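Local coordinates for protein esterase (Thermotoga maritima, PDB 3DOH) that probably hydrolyses carboxylic ester bonds, as a thermostable esterase that joins an immunoglobulin-like domain to an alpha/beta-hydrolase domain, at residues 162-167 against 256-261; 175-180 against 374-379; 183-188 against 195-200; 215-220 against 249-254; 265-270 against 279-284. All blocks are in the same frame, centred on the assembly; numbering follows the deposited sequence.

How the interactions relate
Four of the five contacts are built on one mixed beta sheet, the core of the alpha/beta-hydrolase domain. Interactions 1 and 4 share helix 242-257, their centres about 10 Å apart, and use the neighbouring strands 157-163 and 215-219. Interaction 5 sets helix 272-283 on strand 264-270, on the same side of the sheet, while interaction 2 brings helix 369-376 against strand 174-180 from the opposite side. Along the chain interactions 3, 4 and 5 follow in series inside the long loop closed by interaction 2, and the segments of interactions 1 and 2 alternate. Interaction 3, about 19 Å from interaction 2 between centres, lies in the loops after strand 174-180 and marks the probable active site.

Interaction 1. Residues 162-167 against 256-261; sequences LFVPKD and DEYNID
The nearest alpha carbons, Val164 CA and Tyr258 CA, are 9.0 Å apart, and the side chain of Tyr258 bridges the distance. Its ring comes at Leu162 from the opposite direction, so that Leu162 CD2 lies 3.7 Å from Tyr258 CE2, with the hydroxyl end also beside this methyl. Val164 CG2 approaches obliquely from the same side of the ring plane, 4.0 Å from Tyr258 CE1, the two side chains crossing at about a right angle. Tyr258 is the residue at which the chain leaves helix 242-257 and turns, through an inverse gamma turn centred on Asn259, into the short strand 260-261 of the alpha/beta-hydrolase domain. A long aromatic residue suits this corner: it reaches the end of strand 157-163 and also meets the ring of Phe215, at an interplanar angle of about 55°. An alanine here would remove the ring and would probably leave Leu162 CD2 and Val164 CG2 without their apolar partner. Nearby, Asn259 ND2 donates to Arg172 O, tying down the turn.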
# COMPACT_ATOMS: atom_id res chain seq x y z
N LEU A 162 -42.98 17.69 -13.62
CA LEU A 162 -43.33 17.13 -14.93
C LEU A 162 -42.33 17.55 -15.98
O LEU A 162 -42.05 18.73 -16.09
CB LEU A 162 -44.71 17.65 -15.34
CG LEU A 162 -45.17 17.40 -16.78
CD1 LEU A 162 -45.76 15.99 -16.93
CD2 LEU A 162 -46.22 18.43 -17.16
N PHE A 163 -41.80 16.61 -16.74
CA PHE A 163 -40.89 16.91 -17.88
C PHE A 163 -41.71 16.93 -19.16
O PHE A 163 -42.42 16.00 -19.46
CB PHE A 163 -39.78 15.84 -18.00
CG PHE A 163 -38.81 16.01 -19.18
CD1 PHE A 163 -37.61 16.75 -19.04
CD2 PHE A 163 -39.04 15.35 -20.40
CE1 PHE A 163 -36.65 16.85 -20.10
CE2 PHE A 163 -38.12 15.46 -21.48
CZ PHE A 163 -36.91 16.22 -21.33
N VAL A 164 -41.59 18.00 -19.91
CA VAL A 164 -42.26 18.09 -21.20
C VAL A 164 -41.18 18.01 -22.30
O VAL A 164 -40.21 18.73 -22.25
CB VAL A 164 -43.05 19.44 -21.25
CG1 VAL A 164 -43.60 19.76 -22.66
CG2 VAL A 164 -44.18 19.44 -20.19
N PRO A 165 -41.35 17.12 -23.30
CA PRO A 165 -40.29 17.01 -24.34
C PRO A 165 -40.08 18.33 -25.12
O PRO A 165 -40.98 19.16 -25.15
CB PRO A 165 -40.79 15.89 -25.28
CG PRO A 165 -42.16 15.46 -24.78
CD PRO A 165 -42.50 16.22 -23.54
N LYS A 166 -38.90 18.51 -25.70
CA LYS A 166 -38.61 19.70 -26.47
C LYS A 166 -38.31 19.41 -27.93
O LYS A 166 -37.74 18.37 -28.26
CB LYS A 166 -37.45 20.48 -25.85
CG LYS A 166 -36.33 19.62 -25.19
CD LYS A 166 -34.90 20.12 -25.51
CE LYS A 166 -34.82 21.66 -25.63
NZ LYS A 166 -33.41 22.20 -25.90
N ASP A 167 -38.68 20.39 -28.77
CA ASP A 167 -38.50 20.40 -30.23
C ASP A 167 -39.14 19.19 -30.80
O ASP A 167 -38.57 18.49 -31.63
CB ASP A 167 -37.03 20.40 -30.66
CG ASP A 167 -36.24 21.53 -30.06
OD1 ASP A 167 -36.79 22.30 -29.22
OD2 ASP A 167 -35.04 21.65 -30.42
N ASP A 256 -55.56 15.54 -20.63
CA ASP A 256 -56.33 16.68 -21.10
C ASP A 256 -55.39 17.77 -21.58
O ASP A 256 -55.53 18.23 -22.70
CB ASP A 256 -57.25 17.23 -20.01
CG ASP A 256 -58.30 16.22 -19.59
OD1 ASP A 256 -58.64 15.34 -20.39
OD2 ASP A 256 -58.78 16.32 -18.44
N GLU A 257 -54.43 18.16 -20.77
CA GLU A 257 -53.60 19.32 -21.13
C GLU A 257 -52.57 19.11 -22.22
O GLU A 257 -52.02 20.08 -22.70
CB GLU A 257 -52.83 19.85 -19.92
CG GLU A 257 -53.56 20.80 -19.02
CD GLU A 257 -53.05 20.73 -17.60
OE1 GLU A 257 -52.37 19.75 -17.29
OE2 GLU A 257 -53.33 21.63 -16.78
N TYR A 258 -52.23 17.86 -22.55
CA TYR A 258 -51.01 17.57 -23.33
C TYR A 258 -51.17 16.50 -24.39
O TYR A 258 -52.09 15.67 -24.33
CB TYR A 258 -49.83 17.20 -22.41
CG TYR A 258 -49.28 18.32 -21.55
CD1 TYR A 258 -48.47 19.34 -22.11
CD2 TYR A 258 -49.54 18.36 -20.18
CE1 TYR A 258 -47.94 20.39 -21.30
CE2 TYR A 258 -49.02 19.40 -19.36
CZ TYR A 258 -48.24 20.40 -19.95
OH TYR A 258 -47.75 21.38 -19.16
N ASN A 259 -50.25 16.52 -25.36
CA ASN A 259 -50.26 15.53 -26.45
C ASN A 259 -49.55 14.24 -26.01
O ASN A 259 -48.46 13.88 -26.47
CB ASN A 259 -49.73 16.13 -27.77
CG ASN A 259 -48.30 16.66 -27.65
OD1 ASN A 259 -47.90 17.21 -26.61
ND2 ASN A 259 -47.52 16.51 -28.74
N ILE A 260 -50.18 13.57 -25.05
CA ILE A 260 -49.67 12.38 -24.43
C ILE A 260 -50.46 11.25 -25.06
O ILE A 260 -51.62 11.47 -25.48
CB ILE A 260 -49.81 12.45 -22.88
CG1 ILE A 260 -48.81 13.52 -22.33
CG2 ILE A 260 -49.67 11.09 -22.23
CD1 ILE A 260 -49.00 13.90 -20.85
N ASP A 261 -49.83 10.09 -25.20
CA ASP A 261 -50.42 8.93 -25.87
C ASP A 261 -51.10 8.04 -24.84
O ASP A 261 -50.42 7.37 -24.07
CB ASP A 261 -49.33 8.18 -26.64
CG ASP A 261 -49.85 6.96 -27.37
OD1 ASP A 261 -50.93 6.46 -26.96
OD2 ASP A 261 -49.21 6.50 -28.34

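Interaction 2. Residues 175-180 against 374-379; sequences PLVVFL and WLFEQS
With CG of Phe376 turned anti to the carbonyl carbon (chi1 -72°), its ring swings toward the strand although the bond leaving its CA does not head there; Val177, with CG1 anti to the backbone N (chi1 175°), offers its other methyl. Val177 CG2 therefore lies 4.1 Å from Phe376 CZ, the two side chains crossing at about a right angle. Pro175 meets the same ring at its edge, near the ring plane, its CB 4.1 Å from Phe376 CE1. Leu375 adds a looser touch, CD2 being 4.3 Å from Val177 CG2. In this way the C-terminal helix 369-376 is seated on a central strand of the alpha/beta-hydrolase sheet, where a branched valine and a compact proline suit a buried, wholly apolar surface. Phe376 also stacks on His212. The chain end beyond the helix folds back: Gln378 NE2 donates to Trp374 O at 3.1 Å with an N-H...O angle of 158°, and the same nitrogen lies over one face of the Trp374 ring, toward its rim.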
# COMPACT_ATOMS: atom_id res chain seq x y z
N PRO A 175 -45.37 9.18 -25.16
CA PRO A 175 -45.50 8.40 -23.94
C PRO A 175 -45.41 9.24 -22.67
O PRO A 175 -44.82 10.33 -22.68
CB PRO A 175 -44.26 7.51 -23.97
CG PRO A 175 -43.86 7.48 -25.39
CD PRO A 175 -44.19 8.77 -25.94
N LEU A 176 -45.96 8.72 -21.58
CA LEU A 176 -45.77 9.37 -20.31
C LEU A 176 -45.16 8.35 -19.39
O LEU A 176 -45.70 7.22 -19.23
CB LEU A 176 -47.11 9.87 -19.75
CG LEU A 176 -47.20 10.36 -18.30
CD1 LEU A 176 -46.44 11.66 -18.04
CD2 LEU A 176 -48.65 10.53 -17.90
N VAL A 177 -44.03 8.70 -18.78
CA VAL A 177 -43.54 7.86 -17.70
C VAL A 177 -43.91 8.50 -16.37
O VAL A 177 -43.57 9.68 -16.10
CB VAL A 177 -42.01 7.59 -17.80
CG1 VAL A 177 -41.54 6.82 -16.56
CG2 VAL A 177 -41.64 6.84 -19.09
N VAL A 178 -44.60 7.74 -15.52
CA VAL A 178 -44.94 8.21 -14.18
C VAL A 178 -44.10 7.50 -13.12
O VAL A 178 -44.11 6.28 -13.03
CB VAL A 178 -46.43 8.00 -13.87
CG1 VAL A 178 -47.18 7.60 -15.13
CG2 VAL A 178 -46.60 6.96 -12.78
N PHE A 179 -43.38 8.28 -12.32
CA PHE A 179 -42.50 7.71 -11.30
C PHE A 179 -43.02 7.92 -9.88
O PHE A 179 -43.30 9.07 -9.45
CB PHE A 179 -41.08 8.32 -11.41
CG PHE A 179 -40.18 7.97 -10.23
CD1 PHE A 179 -39.88 6.63 -9.93
CD2 PHE A 179 -39.68 8.97 -9.40
CE1 PHE A 179 -39.09 6.30 -8.83
CE2 PHE A 179 -38.90 8.64 -8.30
CZ PHE A 179 -38.61 7.29 -8.01
N LEU A 180 -43.14 6.82 -9.13
CA LEU A 180 -43.50 6.93 -7.71
C LEU A 180 -42.29 6.70 -6.81
O LEU A 180 -41.72 5.60 -6.80
CB LEU A 180 -44.57 5.93 -7.36
CG LEU A 180 -45.81 5.96 -8.24
CD1 LEU A 180 -46.72 4.76 -7.85
CD2 LEU A 180 -46.54 7.33 -8.15
N TRP A 374 -36.87 -1.72 -23.39
CA TRP A 374 -38.01 -2.60 -23.31
C TRP A 374 -39.28 -1.83 -22.95
O TRP A 374 -40.36 -2.11 -23.47
CB TRP A 374 -37.74 -3.67 -22.27
CG TRP A 374 -38.97 -4.50 -21.94
CD1 TRP A 374 -39.40 -5.63 -22.60
CD2 TRP A 374 -39.94 -4.27 -20.88
NE1 TRP A 374 -40.54 -6.12 -22.00
CE2 TRP A 374 -40.89 -5.30 -20.95
CE3 TRP A 374 -40.07 -3.31 -19.86
CZ2 TRP A 374 -41.98 -5.39 -20.06
CZ3 TRP A 374 -41.16 -3.41 -18.97
CH2 TRP A 374 -42.09 -4.43 -19.09
N LEU A 375 -39.18 -0.85 -22.05
CA LEU A 375 -40.40 -0.20 -21.60
C LEU A 375 -40.98 0.49 -22.81
O LEU A 375 -42.19 0.39 -23.06
CB LEU A 375 -40.15 0.75 -20.45
CG LEU A 375 -41.32 1.51 -19.80
CD1 LEU A 375 -42.07 0.63 -18.81
CD2 LEU A 375 -40.75 2.68 -19.08
N PHE A 376 -40.10 1.12 -23.59
CA PHE A 376 -40.55 1.87 -24.76
C PHE A 376 -41.11 1.05 -25.93
O PHE A 376 -41.82 1.60 -26.77
CB PHE A 376 -39.53 2.94 -25.24
CG PHE A 376 -39.46 4.09 -24.31
CD1 PHE A 376 -40.57 4.91 -24.12
CD2 PHE A 376 -38.33 4.35 -23.58
CE1 PHE A 376 -40.54 5.98 -23.24
CE2 PHE A 376 -38.30 5.43 -22.68
CZ PHE A 376 -39.42 6.23 -22.50
N GLU A 377 -40.82 -0.24 -26.00
CA GLU A 377 -41.49 -1.02 -27.04
C GLU A 377 -42.88 -1.50 -26.60
O GLU A 377 -43.54 -2.25 -27.32
CB GLU A 377 -40.60 -2.11 -27.62
CG GLU A 377 -39.63 -2.68 -26.60
CD GLU A 377 -38.41 -3.37 -27.23
OE1 GLU A 377 -38.23 -4.60 -27.04
OE2 GLU A 377 -37.63 -2.67 -27.92
N GLN A 378 -43.35 -1.05 -25.43
CA GLN A 378 -44.69 -1.47 -25.00
C GLN A 378 -45.77 -0.44 -25.35
O GLN A 378 -45.46 0.74 -25.56
CB GLN A 378 -44.74 -1.82 -23.53
CG GLN A 378 -43.68 -2.78 -23.05
CD GLN A 378 -43.52 -4.07 -23.87
OE1 GLN A 378 -44.49 -4.74 -24.24
NE2 GLN A 378 -42.28 -4.43 -24.11
N SER A 379 -47.02 -0.90 -25.42
CA SER A 379 -48.20 -0.13 -25.86
C SER A 379 -49.46 -1.00 -25.79
O SER A 379 -49.35 -2.20 -25.56
CB SER A 379 -48.02 0.34 -27.31
OG SER A 379 -49.23 0.87 -27.81

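Interaction 3. Residues 183-188 against 195-200; sequences AGERGT and AGNRGA. With SO4 (sulfate ion), chain C.
Glu185 points its side chain at the backbone of Gly196 and bends at chi2 (65°), so that its aliphatic part faces the glycine while OE1 comes to lie on the side of the bound sulfate. Glu185 CG is 4.3 Å from Gly196 CA, and any CB on residue 196 would run into that CG; glycine suits the place because the glutamate's methylene lies where a side chain would start. Glu185 OE1 is 3.9 Å from sulfate O2. The sulfate, probably from the crystallisation liquor, accepts a bond from Ala183 N to its O3 at 2.6 Å and is also bonded to Ser271 OG and His359 NE2. Those two belong to a probable Ser-His-Asp triad, completed by Asp319, and a backbone N-H in the loop after strand 174-180 is consistent with the oxyanion hole of alpha/beta hydrolases. Arg186 is turned the other way and locks the short 3-10 segment 183-185: its backbone N and its NE both reach Ala183 O, from opposite faces of the carbonyl plane, the NE bond being 2.9 Å long. The rest of its guanidinium is held by Ser225 O through NH1 and Phe101 O through NH2, with Phe231 in a cation-pi contact. At Gly187 the backbone takes angles that would jam a side chain against the preceding carbonyl.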
# COMPACT_ATOMS: atom_id res chain seq x y z
N ALA A 183 -40.23 5.82 0.35
CA ALA A 183 -40.57 6.48 1.61
C ALA A 183 -39.70 7.67 1.88
O ALA A 183 -40.21 8.73 2.25
CB ALA A 183 -40.51 5.51 2.76
N GLY A 184 -38.40 7.52 1.68
CA GLY A 184 -37.45 8.53 2.12
C GLY A 184 -37.59 9.85 1.39
O GLY A 184 -37.21 10.88 1.90
N GLU A 185 -38.14 9.80 0.18
CA GLU A 185 -38.34 10.98 -0.62
C GLU A 185 -39.66 11.70 -0.31
O GLU A 185 -39.91 12.77 -0.84
CB GLU A 185 -38.29 10.60 -2.10
CG GLU A 185 -36.91 10.36 -2.61
CD GLU A 185 -36.30 9.17 -1.93
OE1 GLU A 185 -36.84 8.04 -2.15
OE2 GLU A 185 -35.33 9.36 -1.15
N ARG A 186 -40.50 11.12 0.55
CA ARG A 186 -41.71 11.82 0.99
C ARG A 186 -41.38 13.20 1.55
O ARG A 186 -40.27 13.43 2.06
CB ARG A 186 -42.49 11.04 2.04
CG ARG A 186 -43.28 9.90 1.48
CD ARG A 186 -43.85 9.08 2.61
NE ARG A 186 -42.82 8.72 3.56
CZ ARG A 186 -43.05 8.10 4.71
NH1 ARG A 186 -44.28 7.77 5.04
NH2 ARG A 186 -42.03 7.79 5.53
N GLY A 187 -42.35 14.10 1.43
CA GLY A 187 -42.11 15.47 1.79
C GLY A 187 -43.08 16.39 1.10
O GLY A 187 -44.15 15.97 0.67
N THR A 188 -42.71 17.66 1.01
CA THR A 188 -43.65 18.71 0.62
C THR A 188 -42.90 19.76 -0.18
O THR A 188 -43.44 20.81 -0.53
CB THR A 188 -44.30 19.37 1.84
OG1 THR A 188 -45.72 19.31 1.73
CG2 THR A 188 -43.87 20.83 1.95
N ALA A 195 -34.70 13.85 -6.92
CA ALA A 195 -33.29 14.00 -6.68
C ALA A 195 -32.71 12.81 -5.91
O ALA A 195 -31.49 12.57 -5.92
CB ALA A 195 -33.05 15.26 -5.93
N GLY A 196 -33.56 12.06 -5.24
CA GLY A 196 -33.09 10.96 -4.40
C GLY A 196 -32.46 9.81 -5.16
O GLY A 196 -31.60 9.13 -4.62
N ASN A 197 -32.85 9.61 -6.42
CA ASN A 197 -32.28 8.57 -7.32
C ASN A 197 -32.60 8.91 -8.79
O ASN A 197 -33.17 9.97 -9.05
CB ASN A 197 -32.82 7.21 -6.93
CG ASN A 197 -34.32 7.24 -6.72
OD1 ASN A 197 -34.83 6.82 -5.66
ND2 ASN A 197 -35.05 7.73 -7.73
N ARG A 198 -32.25 8.05 -9.75
CA ARG A 198 -32.35 8.40 -11.16
C ARG A 198 -33.74 8.02 -11.69
O ARG A 198 -33.99 7.97 -12.90
CB ARG A 198 -31.22 7.72 -11.97
CG ARG A 198 -29.82 8.43 -12.00
CD ARG A 198 -29.16 8.40 -13.42
NE ARG A 198 -28.31 9.58 -13.68
CZ ARG A 198 -26.95 9.59 -13.78
NH1 ARG A 198 -26.22 8.46 -13.66
NH2 ARG A 198 -26.29 10.75 -14.01
N GLY A 199 -34.66 7.77 -10.76
CA GLY A 199 -36.01 7.26 -11.10
C GLY A 199 -36.84 8.10 -12.04
O GLY A 199 -37.59 7.57 -12.88
N ALA A 200 -36.72 9.42 -11.91
CA ALA A 200 -37.52 10.33 -12.74
C ALA A 200 -36.70 10.78 -13.94
O ALA A 200 -37.16 10.84 -15.06
CB ALA A 200 -37.97 11.55 -11.92
S SO4 C . -37.64 3.73 0.76
O1 SO4 C . -37.44 4.16 2.15
O2 SO4 C . -37.02 4.78 -0.10
O3 SO4 C . -39.09 3.52 0.53
O4 SO4 C . -36.98 2.46 0.54

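Interaction 4. Residues 215-220 against 249-254; sequences FVLAPQ and KIIRKL
Leu217 meets Ile250, Ile251 and Leu254 with no flat group between them; the ring of Tyr160 touches both Leu217 and Ile250, and that of Phe149 also meets Ile250. The contact belongs to a beta-alpha-beta crossover of the alpha/beta hydrolase, in which strand 215-219 leads through helix 242-257 to strand 264-270, passing over strand 174-180. The strand and helix axes approach to 10.7 Å and run roughly antiparallel, at 150°. Leu217 spreads its two methyls over three helix residues: CD1 lies 3.8 Å from Ile250 CD1, and CD2 lies 3.8 Å from Ile251 CG1, those two side chains crossing at about a right angle. Forked leucine and isoleucine chains suit a buried seam filled from several directions. An alanine in place of Leu217 would lack both methyls and is likely to open a gap facing all three helix residues. Leu254 CD2 sits against the base of the leucine as well as its tip, 4.2 Å from Leu217 CB and 3.7 Å from Leu217 CD2.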
# COMPACT_ATOMS: atom_id res chain seq x y z
N PHE A 215 -42.80 12.35 -21.85
CA PHE A 215 -43.10 13.09 -20.65
C PHE A 215 -42.78 12.24 -19.42
O PHE A 215 -42.87 11.00 -19.44
CB PHE A 215 -44.60 13.39 -20.59
CG PHE A 215 -45.09 14.38 -21.63
CD1 PHE A 215 -45.41 13.95 -22.92
CD2 PHE A 215 -45.32 15.70 -21.30
CE1 PHE A 215 -45.89 14.85 -23.88
CE2 PHE A 215 -45.83 16.62 -22.25
CZ PHE A 215 -46.11 16.20 -23.53
N VAL A 216 -42.42 12.93 -18.34
CA VAL A 216 -42.19 12.28 -17.05
C VAL A 216 -42.93 13.02 -15.97
O VAL A 216 -42.69 14.20 -15.75
CB VAL A 216 -40.72 12.27 -16.66
CG1 VAL A 216 -40.49 11.45 -15.39
CG2 VAL A 216 -39.87 11.71 -17.78
N LEU A 217 -43.79 12.31 -15.27
CA LEU A 217 -44.48 12.85 -14.14
C LEU A 217 -43.91 12.20 -12.91
O LEU A 217 -43.85 10.97 -12.79
CB LEU A 217 -45.97 12.54 -14.26
CG LEU A 217 -46.79 12.45 -12.98
CD1 LEU A 217 -46.90 13.78 -12.36
CD2 LEU A 217 -48.14 11.91 -13.29
N ALA A 218 -43.53 13.05 -11.96
CA ALA A 218 -42.93 12.60 -10.73
C ALA A 218 -43.67 13.30 -9.60
O ALA A 218 -43.38 14.44 -9.27
CB ALA A 218 -41.44 12.96 -10.71
N PRO A 219 -44.69 12.65 -9.08
CA PRO A 219 -45.40 13.13 -7.89
C PRO A 219 -44.72 12.92 -6.54
O PRO A 219 -44.01 11.93 -6.35
CB PRO A 219 -46.73 12.36 -7.95
CG PRO A 219 -46.43 11.15 -8.72
CD PRO A 219 -45.35 11.51 -9.71
N GLN A 220 -44.95 13.84 -5.60
CA GLN A 220 -44.44 13.69 -4.21
C GLN A 220 -45.51 13.41 -3.18
O GLN A 220 -46.52 14.11 -3.11
CB GLN A 220 -43.67 14.92 -3.75
CG GLN A 220 -43.24 14.82 -2.29
CD GLN A 220 -42.21 15.88 -1.93
OE1 GLN A 220 -42.40 17.06 -2.22
NE2 GLN A 220 -41.11 15.46 -1.30
N LYS A 249 -55.72 11.19 -10.88
CA LYS A 249 -56.45 12.37 -11.32
C LYS A 249 -55.50 13.28 -12.05
O LYS A 249 -55.86 13.91 -13.02
CB LYS A 249 -57.07 13.10 -10.13
CG LYS A 249 -58.23 12.35 -9.51
CD LYS A 249 -58.58 12.94 -8.16
CE LYS A 249 -59.66 12.08 -7.49
NZ LYS A 249 -60.00 12.56 -6.09
N ILE A 250 -54.25 13.30 -11.62
CA ILE A 250 -53.29 14.16 -12.28
C ILE A 250 -52.78 13.60 -13.62
O ILE A 250 -52.54 14.39 -14.56
CB ILE A 250 -52.26 14.77 -11.28
CG1 ILE A 250 -50.86 14.87 -11.82
CG2 ILE A 250 -52.20 14.01 -9.93
CD1 ILE A 250 -49.98 15.16 -10.62
N ILE A 251 -52.69 12.27 -13.75
CA ILE A 251 -52.47 11.66 -15.08
C ILE A 251 -53.54 12.15 -16.05
O ILE A 251 -53.25 12.53 -17.20
CB ILE A 251 -52.36 10.10 -15.00
CG1 ILE A 251 -50.97 9.71 -14.46
CG2 ILE A 251 -52.55 9.44 -16.37
CD1 ILE A 251 -50.93 8.34 -13.81
N ARG A 252 -54.79 12.21 -15.57
CA ARG A 252 -55.93 12.64 -16.41
C ARG A 252 -55.88 14.10 -16.74
O ARG A 252 -56.25 14.47 -17.85
CB ARG A 252 -57.27 12.28 -15.80
CG ARG A 252 -57.33 10.83 -15.43
CD ARG A 252 -58.77 10.35 -15.20
NE ARG A 252 -58.84 8.90 -15.37
CZ ARG A 252 -59.25 8.05 -14.43
NH1 ARG A 252 -59.66 8.52 -13.23
NH2 ARG A 252 -59.26 6.73 -14.69
N LYS A 253 -55.41 14.93 -15.82
CA LYS A 253 -55.24 16.35 -16.12
C LYS A 253 -54.27 16.44 -17.30
O LYS A 253 -54.53 17.11 -18.31
CB LYS A 253 -54.73 17.15 -14.91
CG LYS A 253 -54.54 18.62 -15.24
CD LYS A 253 -53.82 19.55 -14.18
CE LYS A 253 -54.62 19.77 -12.89
NZ LYS A 253 -56.01 20.25 -13.11
N LEU A 254 -53.16 15.71 -17.17
CA LEU A 254 -52.08 15.73 -18.14
C LEU A 254 -52.56 15.34 -19.55
O LEU A 254 -52.20 16.00 -20.55
CB LEU A 254 -50.98 14.79 -17.68
CG LEU A 254 -49.76 15.30 -16.90
CD1 LEU A 254 -49.84 16.74 -16.36
CD2 LEU A 254 -49.43 14.31 -15.84

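Interaction 5. Residues 265-270 against 279-284; sequences IYITGL and TAIMEF
Ile267 is the one strand residue that reaches helix 272-283 here, and it does so with two branches. Its CG2 packs 3.7 Å from Ile281 CG2, the side chains slanting across each other, while the longer arm, extended with CG1 anti to the backbone N (chi1 -175°), brings CD1 to 4.0 Å from Ala280 CB. The division suits the residue types: alanine's single methyl accepts the end of the long arm close to the helix backbone, and beta-branched Ile281 offers a methyl to the short branch. Strand 264-270, this helix and strand 290-294 form a beta-alpha-beta unit of the alpha/beta-hydrolase sheet. Gly269 and the residues just after the strand, Ser271 and Gly273, fit the GxSxG nucleophile elbow, and the helix packed here is the one that follows Ser271, the probable nucleophile. On the strand's other side Thr268 OG1 is bonded to Ile292 O and to Tyr366 OH. Toward the helix's end the contact gives way to partly exposed residues. Glu283 pairs there with Lys302 through a salt bridge from OE2, and Phe284, where the chain leaves the helix, rests on Ile248 of helix 242-257.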
# COMPACT_ATOMS: atom_id res chain seq x y z
N ILE A 265 -48.79 5.04 -21.33
CA ILE A 265 -48.54 5.58 -20.00
C ILE A 265 -47.89 4.45 -19.19
O ILE A 265 -48.55 3.47 -18.82
CB ILE A 265 -49.83 6.14 -19.31
CG1 ILE A 265 -50.35 7.35 -20.09
CG2 ILE A 265 -49.54 6.59 -17.86
CD1 ILE A 265 -51.79 7.66 -19.75
N TYR A 266 -46.59 4.57 -18.98
CA TYR A 266 -45.81 3.57 -18.31
C TYR A 266 -45.71 4.00 -16.87
O TYR A 266 -45.97 5.15 -16.53
CB TYR A 266 -44.45 3.55 -18.92
CG TYR A 266 -44.44 3.34 -20.44
CD1 TYR A 266 -45.11 2.28 -21.02
CD2 TYR A 266 -43.68 4.16 -21.29
CE1 TYR A 266 -45.08 2.06 -22.39
CE2 TYR A 266 -43.64 3.95 -22.67
CZ TYR A 266 -44.35 2.89 -23.21
OH TYR A 266 -44.34 2.63 -24.58
N ILE A 267 -45.36 3.09 -15.99
CA ILE A 267 -45.26 3.43 -14.58
C ILE A 267 -44.21 2.59 -13.84
O ILE A 267 -44.18 1.37 -14.01
CB ILE A 267 -46.63 3.31 -13.86
CG1 ILE A 267 -46.52 3.79 -12.40
CG2 ILE A 267 -47.19 1.89 -13.98
CD1 ILE A 267 -47.85 4.27 -11.85
N THR A 268 -43.39 3.25 -13.03
CA THR A 268 -42.36 2.62 -12.25
C THR A 268 -42.19 3.39 -10.94
O THR A 268 -42.48 4.59 -10.86
CB THR A 268 -40.99 2.53 -13.04
OG1 THR A 268 -39.98 1.91 -12.21
CG2 THR A 268 -40.52 3.91 -13.48
N GLY A 269 -41.71 2.68 -9.93
CA GLY A 269 -41.38 3.26 -8.65
C GLY A 269 -40.64 2.21 -7.84
O GLY A 269 -40.62 1.04 -8.21
N LEU A 270 -40.03 2.64 -6.75
CA LEU A 270 -39.20 1.74 -5.94
C LEU A 270 -39.68 1.71 -4.50
O LEU A 270 -40.05 2.74 -3.93
CB LEU A 270 -37.73 2.18 -6.00
CG LEU A 270 -37.44 3.64 -5.64
CD1 LEU A 270 -37.89 4.56 -6.76
CD2 LEU A 270 -38.11 4.01 -4.33
N THR A 279 -49.93 -1.52 -6.92
CA THR A 279 -51.28 -1.15 -6.53
C THR A 279 -51.98 -0.41 -7.67
O THR A 279 -53.09 -0.76 -8.05
CB THR A 279 -51.30 -0.33 -5.20
OG1 THR A 279 -50.79 -1.13 -4.11
CG2 THR A 279 -52.73 0.17 -4.85
N ALA A 280 -51.29 0.60 -8.21
CA ALA A 280 -51.75 1.36 -9.38
C ALA A 280 -52.21 0.53 -10.56
O ALA A 280 -53.28 0.76 -11.10
CB ALA A 280 -50.69 2.31 -9.83
N ILE A 281 -51.40 -0.42 -10.99
CA ILE A 281 -51.76 -1.18 -12.18
C ILE A 281 -52.87 -2.16 -11.88
O ILE A 281 -53.67 -2.45 -12.74
CB ILE A 281 -50.54 -1.90 -12.83
CG1 ILE A 281 -49.85 -2.85 -11.84
CG2 ILE A 281 -49.58 -0.88 -13.49
CD1 ILE A 281 -48.90 -3.76 -12.46
N MET A 282 -52.92 -2.69 -10.67
CA MET A 282 -53.92 -3.65 -10.30
C MET A 282 -55.28 -2.97 -10.10
O MET A 282 -56.34 -3.53 -10.42
CB MET A 282 -53.49 -4.37 -9.02
CG MET A 282 -52.79 -5.70 -9.22
SD MET A 282 -52.13 -6.24 -7.65
CE MET A 282 -51.06 -7.59 -8.14
N GLU A 283 -55.25 -1.74 -9.58
CA GLU A 283 -56.50 -0.99 -9.35
C GLU A 283 -56.96 -0.17 -10.55
O GLU A 283 -58.09 0.32 -10.55
CB GLU A 283 -56.38 -0.08 -8.13
CG GLU A 283 -56.12 -0.80 -6.81
CD GLU A 283 -57.11 -1.93 -6.53
OE1 GLU A 283 -58.32 -1.79 -6.79
OE2 GLU A 283 -56.67 -2.97 -6.02
N PHE A 284 -56.10 -0.03 -11.55
CA PHE A 284 -56.42 0.73 -12.75
C PHE A 284 -55.81 0.07 -13.99
O PHE A 284 -55.05 0.70 -14.73
CB PHE A 284 -55.93 2.17 -12.63
CG PHE A 284 -56.58 2.94 -11.52
CD1 PHE A 284 -57.86 3.45 -11.67
CD2 PHE A 284 -55.93 3.15 -10.32
CE1 PHE A 284 -58.47 4.16 -10.65
CE2 PHE A 284 -56.53 3.86 -9.29
CZ PHE A 284 -57.80 4.36 -9.46